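Local coordinates for hypothetical protein SP2199 (Streptococcus pneumoniae TIGR4, PDB 2IBO), which is of unknown function but belongs to the thiamine-binding protein family, so it may bind thiamine or a related compound, at residues A[28-31]-A[35-38]; A[44-49]-A[81-86]. One frame throughout, in Å; residues are numbered along the deposited sequence.

The two contacts use opposite faces of one strand pair in a ferredoxin-like alpha-beta sandwich, with their centres 13 Å apart. Contact 1 comes first along the chain and closes before contact 2 opens. It sets the end of helix 16-31 against strand 35-38, an outermost strand of the sheet within this chain. Contact 2 ties the next strand, 43-46, to helix 84-87, the last helix of the model. Strands 35-38 and 43-46 are neighbours, probably bonded through Val37 O to Val44 N and Thr35 O to Glu46 N. Met36 and Leu45 pack together on the face of helices 16-31 and 49-64. Val44 and Glu46 point to the other face, where helix 84-87 lies.

Contact 1 (A[28-31]-A[35-38]); sequences YLQT and TMVV
Met36, a selenomethionine here, carries this contact from the strand side by laying its selenium against Leu29 and Gln30. Thr35, just before it, starts the strand. The Met36 side chain then leaves toward the helix. Its CG sits between the backbone N and the carbonyl carbon (chi1 75°), and the chain runs straight on before bending at the selenium (chi3 -88°). Met36 SE lies 3.6 Å from Gln30 N and 3.7 Å from Leu29 C, so it rests on the helix backbone. The CB of Leu29 is 3.9 Å from Met36 SE. On the Gln30 side chain it is CG that touches, 3.7 Å from Met36 SE, while the methyl CE of Met36 lies farther along at 4.1 Å from the same CG. The Gln30 and Met36 side chains cross at a slant. Met36 also touches Thr43, and Leu29 reaches Ile55 and Ala59 of helix 49-64. Val37, next along the strand, touches Ile84 instead. The contact therefore packs the end of helix 16-31 on the helix-covered face of the ferredoxin-like sandwich. Its chemistry is apolar and non-directional: the end of the Met36 side chain lies between buried Leu29 and exposed Gln30, touching backbone, CB and CG.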
loop_
_atom_site.group_PDB
_atom_site.type_symbol
_atom_site.label_atom_id
_atom_site.label_comp_id
_atom_site.label_asym_id
_atom_site.label_seq_id
_atom_site.Cartn_x
_atom_site.Cartn_y
_atom_site.Cartn_z
ATOM N N TYR A 28 -6.770 -17.386 -13.066
ATOM C CA TYR A 28 -7.423 -17.977 -11.912
ATOM C C TYR A 28 -8.562 -17.086 -11.449
ATOM O O TYR A 28 -9.671 -17.554 -11.259
ATOM C CB TYR A 28 -6.457 -18.154 -10.744
ATOM C CG TYR A 28 -7.201 -18.382 -9.455
ATOM C CD1 TYR A 28 -7.900 -19.563 -9.237
ATOM C CD2 TYR A 28 -7.297 -17.375 -8.497
ATOM C CE1 TYR A 28 -8.690 -19.733 -8.105
ATOM C CE2 TYR A 28 -8.084 -17.533 -7.359
ATOM C CZ TYR A 28 -8.779 -18.713 -7.178
ATOM O OH TYR A 28 -9.606 -18.838 -6.100
ATOM N N LEU A 29 -8.273 -15.801 -11.258
ATOM C CA LEU A 29 -9.271 -14.839 -10.805
ATOM C C LEU A 29 -10.511 -14.828 -11.712
ATOM O O LEU A 29 -11.639 -14.803 -11.235
ATOM C CB LEU A 29 -8.634 -13.442 -10.722
ATOM C CG LEU A 29 -8.230 -12.798 -9.384
ATOM C CD1 LEU A 29 -7.864 -13.802 -8.330
ATOM C CD2 LEU A 29 -7.065 -11.890 -9.645
ATOM N N GLN A 30 -10.313 -14.856 -13.020
ATOM C CA GLN A 30 -11.450 -14.858 -13.950
ATOM C C GLN A 30 -12.333 -16.099 -13.726
ATOM O O GLN A 30 -13.542 -16.089 -13.957
ATOM C CB GLN A 30 -10.945 -14.832 -15.399
ATOM C CG GLN A 30 -10.337 -13.514 -15.792
ATOM C CD GLN A 30 -9.611 -13.564 -17.118
ATOM O OE1 GLN A 30 -9.413 -12.529 -17.759
ATOM N NE2 GLN A 30 -9.189 -14.765 -17.533
ATOM N N THR A 31 -11.694 -17.162 -13.266
ATOM C CA THR A 31 -12.337 -18.427 -12.978
ATOM C C THR A 31 -13.360 -18.334 -11.863
ATOM O O THR A 31 -14.347 -19.069 -11.860
ATOM C CB THR A 31 -11.271 -19.465 -12.598
ATOM O OG1 THR A 31 -10.832 -20.133 -13.780
ATOM C CG2 THR A 31 -11.794 -20.459 -11.614
ATOM N N THR A 35 -17.114 -10.415 -9.169
ATOM C CA THR A 35 -17.035 -9.190 -9.969
ATOM C C THR A 35 -15.585 -8.703 -9.943
ATOM O O THR A 35 -15.000 -8.488 -8.872
ATOM C CB THR A 35 -17.959 -8.094 -9.401
ATOM O OG1 THR A 35 -19.317 -8.534 -9.527
ATOM C CG2 THR A 35 -17.778 -6.777 -10.156
HETATM N N MSE A 36 -14.992 -8.555 -11.123
HETATM C CA MSE A 36 -13.612 -8.117 -11.181
HETATM C C MSE A 36 -13.278 -7.065 -12.243
HETATM O O MSE A 36 -13.813 -7.064 -13.356
HETATM C CB MSE A 36 -12.688 -9.323 -11.343
HETATM C CG MSE A 36 -12.646 -9.949 -12.717
HETATM SE SE MSE A 36 -11.183 -11.354 -12.862
HETATM C CE MSE A 36 -9.723 -10.278 -13.389
ATOM N N VAL A 37 -12.408 -6.137 -11.865
ATOM C CA VAL A 37 -11.966 -5.099 -12.781
ATOM C C VAL A 37 -10.460 -5.032 -12.723
ATOM O O VAL A 37 -9.876 -4.900 -11.645
ATOM C CB VAL A 37 -12.483 -3.704 -12.415
ATOM C CG1 VAL A 37 -12.290 -2.779 -13.585
ATOM C CG2 VAL A 37 -13.954 -3.756 -12.033
ATOM N N VAL A 38 -9.828 -5.141 -13.881
ATOM C CA VAL A 38 -8.382 -5.079 -13.924
ATOM C C VAL A 38 -8.020 -3.624 -14.172
ATOM O O VAL A 38 -8.414 -3.069 -15.184
ATOM C CB VAL A 38 -7.814 -5.929 -15.070
ATOM C CG1 VAL A 38 -6.298 -5.823 -15.061
ATOM C CG2 VAL A 38 -8.267 -7.392 -14.905
#

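Contact 2 (A[44-49]-A[81-86]); sequences VLEGEF and ILSIDE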
loop_
_atom_site.group_PDB
_atom_site.type_symbol
_atom_site.label_atom_id
_atom_site.label_comp_id
_atom_site.label_asym_id
_atom_site.label_seq_id
_atom_site.Cartn_x
_atom_site.Cartn_y
_atom_site.Cartn_z
ATOM N N VAL A 44 -9.146 -5.305 -9.049
ATOM C CA VAL A 44 -10.170 -5.059 -8.036
ATOM C C VAL A 44 -11.294 -6.075 -8.071
ATOM O O VAL A 44 -11.939 -6.248 -9.099
ATOM C CB VAL A 44 -10.785 -3.635 -8.207
ATOM C CG1 VAL A 44 -11.905 -3.416 -7.202
ATOM C CG2 VAL A 44 -9.708 -2.582 -8.037
ATOM N N LEU A 45 -11.531 -6.722 -6.932
ATOM C CA LEU A 45 -12.587 -7.721 -6.795
ATOM C C LEU A 45 -13.679 -7.208 -5.862
ATOM O O LEU A 45 -13.408 -6.432 -4.951
ATOM C CB LEU A 45 -12.005 -9.035 -6.249
ATOM C CG LEU A 45 -10.894 -9.689 -7.086
ATOM C CD1 LEU A 45 -10.407 -10.955 -6.409
ATOM C CD2 LEU A 45 -11.400 -10.002 -8.466
ATOM N N GLU A 46 -14.911 -7.650 -6.078
ATOM C CA GLU A 46 -16.027 -7.202 -5.251
ATOM C C GLU A 46 -16.959 -8.366 -4.917
ATOM O O GLU A 46 -17.328 -9.131 -5.805
ATOM C CB GLU A 46 -16.800 -6.120 -6.002
ATOM C CG GLU A 46 -17.660 -5.260 -5.136
ATOM C CD GLU A 46 -18.626 -4.414 -5.944
ATOM O OE1 GLU A 46 -19.136 -3.413 -5.407
ATOM O OE2 GLU A 46 -18.895 -4.749 -7.113
ATOM N N GLY A 47 -17.343 -8.483 -3.646
ATOM C CA GLY A 47 -18.229 -9.556 -3.214
ATOM C C GLY A 47 -18.209 -9.765 -1.711
ATOM O O GLY A 47 -17.793 -8.871 -0.964
ATOM N N GLU A 48 -18.656 -10.943 -1.263
ATOM C CA GLU A 48 -18.705 -11.301 0.165
ATOM C C GLU A 48 -17.299 -11.428 0.755
ATOM O O GLU A 48 -16.398 -11.986 0.133
ATOM C CB GLU A 48 -19.446 -12.626 0.357
ATOM C CG GLU A 48 -20.936 -12.564 0.111
ATOM C CD GLU A 48 -21.656 -11.693 1.117
ATOM O OE1 GLU A 48 -21.470 -11.913 2.336
ATOM O OE2 GLU A 48 -22.412 -10.792 0.690
ATOM N N PHE A 49 -17.115 -10.926 1.967
ATOM C CA PHE A 49 -15.808 -10.985 2.596
ATOM C C PHE A 49 -15.225 -12.388 2.567
ATOM O O PHE A 49 -14.073 -12.578 2.157
ATOM C CB PHE A 49 -15.874 -10.477 4.041
ATOM C CG PHE A 49 -14.525 -10.346 4.687
ATOM C CD1 PHE A 49 -13.516 -9.619 4.064
ATOM C CD2 PHE A 49 -14.254 -10.961 5.904
ATOM C CE1 PHE A 49 -12.257 -9.511 4.634
ATOM C CE2 PHE A 49 -12.991 -10.858 6.488
ATOM C CZ PHE A 49 -11.991 -10.127 5.847
ATOM N N ILE A 81 -19.632 -0.676 2.834
ATOM C CA ILE A 81 -18.803 -0.051 1.815
ATOM C C ILE A 81 -19.577 0.269 0.545
ATOM O O ILE A 81 -20.548 -0.412 0.219
ATOM C CB ILE A 81 -17.609 -0.980 1.474
ATOM C CG1 ILE A 81 -18.093 -2.369 1.022
ATOM C CG2 ILE A 81 -16.806 -1.256 2.731
ATOM C CD1 ILE A 81 -18.304 -2.536 -0.452
ATOM N N LEU A 82 -19.158 1.313 -0.159
ATOM C CA LEU A 82 -19.806 1.695 -1.405
ATOM C C LEU A 82 -19.302 0.705 -2.447
ATOM O O LEU A 82 -18.186 0.187 -2.320
ATOM C CB LEU A 82 -19.420 3.121 -1.804
ATOM C CG LEU A 82 -19.755 4.231 -0.805
ATOM C CD1 LEU A 82 -18.895 4.078 0.439
ATOM C CD2 LEU A 82 -19.502 5.588 -1.441
ATOM N N SER A 83 -20.116 0.441 -3.468
ATOM C CA SER A 83 -19.754 -0.516 -4.516
ATOM C C SER A 83 -18.801 0.087 -5.524
ATOM O O SER A 83 -18.585 1.294 -5.528
ATOM C CB SER A 83 -20.999 -0.993 -5.259
ATOM O OG SER A 83 -21.416 -0.027 -6.208
ATOM N N ILE A 84 -18.236 -0.755 -6.385
ATOM C CA ILE A 84 -17.316 -0.259 -7.396
ATOM C C ILE A 84 -18.009 0.820 -8.217
ATOM O O ILE A 84 -17.423 1.862 -8.502
ATOM C CB ILE A 84 -16.831 -1.381 -8.332
ATOM C CG1 ILE A 84 -16.033 -2.409 -7.533
ATOM C CG2 ILE A 84 -15.956 -0.799 -9.437
ATOM C CD1 ILE A 84 -15.289 -3.409 -8.387
ATOM N N ASP A 85 -19.262 0.579 -8.584
ATOM C CA ASP A 85 -20.033 1.551 -9.356
ATOM C C ASP A 85 -20.201 2.874 -8.604
ATOM O O ASP A 85 -20.085 3.950 -9.187
ATOM C CB ASP A 85 -21.404 0.975 -9.690
ATOM C CG ASP A 85 -21.509 0.534 -11.126
ATOM O OD1 ASP A 85 -20.501 0.010 -11.656
ATOM O OD2 ASP A 85 -22.604 0.703 -11.715
ATOM N N GLU A 86 -20.468 2.782 -7.308
ATOM C CA GLU A 86 -20.652 3.966 -6.476
ATOM C C GLU A 86 -19.355 4.749 -6.242
ATOM O O GLU A 86 -19.341 5.974 -6.370
ATOM C CB GLU A 86 -21.294 3.554 -5.150
ATOM C CG GLU A 86 -22.695 2.994 -5.354
ATOM C CD GLU A 86 -23.166 2.124 -4.212
ATOM O OE1 GLU A 86 -24.285 1.583 -4.316
ATOM O OE2 GLU A 86 -22.426 1.976 -3.215
HETATM O O HOH W 1 -20.116 -2.120 -8.572
#
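Glu46 OE1 accepts from Ile84 N at 3.0 Å, with an N-H...O angle of 154°. The N-H comes from above the carboxylate plane, 58° out of it. The other oxygen, Glu46 OE2, takes a bond from water 1 at 3.2 Å. That water in turn accepts from Asp85 N at 2.8 Å. One carboxylate thus reaches two successive backbone N-H groups at the start of a helix, one directly and one through water. Its negative charge there would probably suit the helix dipole. Glu46 gets that far because CG is anti to the backbone N (chi1 -160°) and the chain stays extended. Ser83 is the N-cap, and with Glu86 it forms a capping box: Ser83 OG accepts from Glu86 N, and Ser83 N gives a 2.8 Å bond to Glu86 OE2. The box closes the start of helix 84-87 from within, while Glu46 links this helix start to strand 43-46 of the ferredoxin-like sheet. Beside these bonds the Ile84 and Glu46 side chains run alongside each other, pointing opposite ways, with Ile84 CG1 3.6 Å from Glu46 CD. The apolar pair is Ile84 CD1 with Val44 CG1, which meet tip to tip, also at 3.6 Å. Pro40 of the second subunit packs on both Val44 and Ile84.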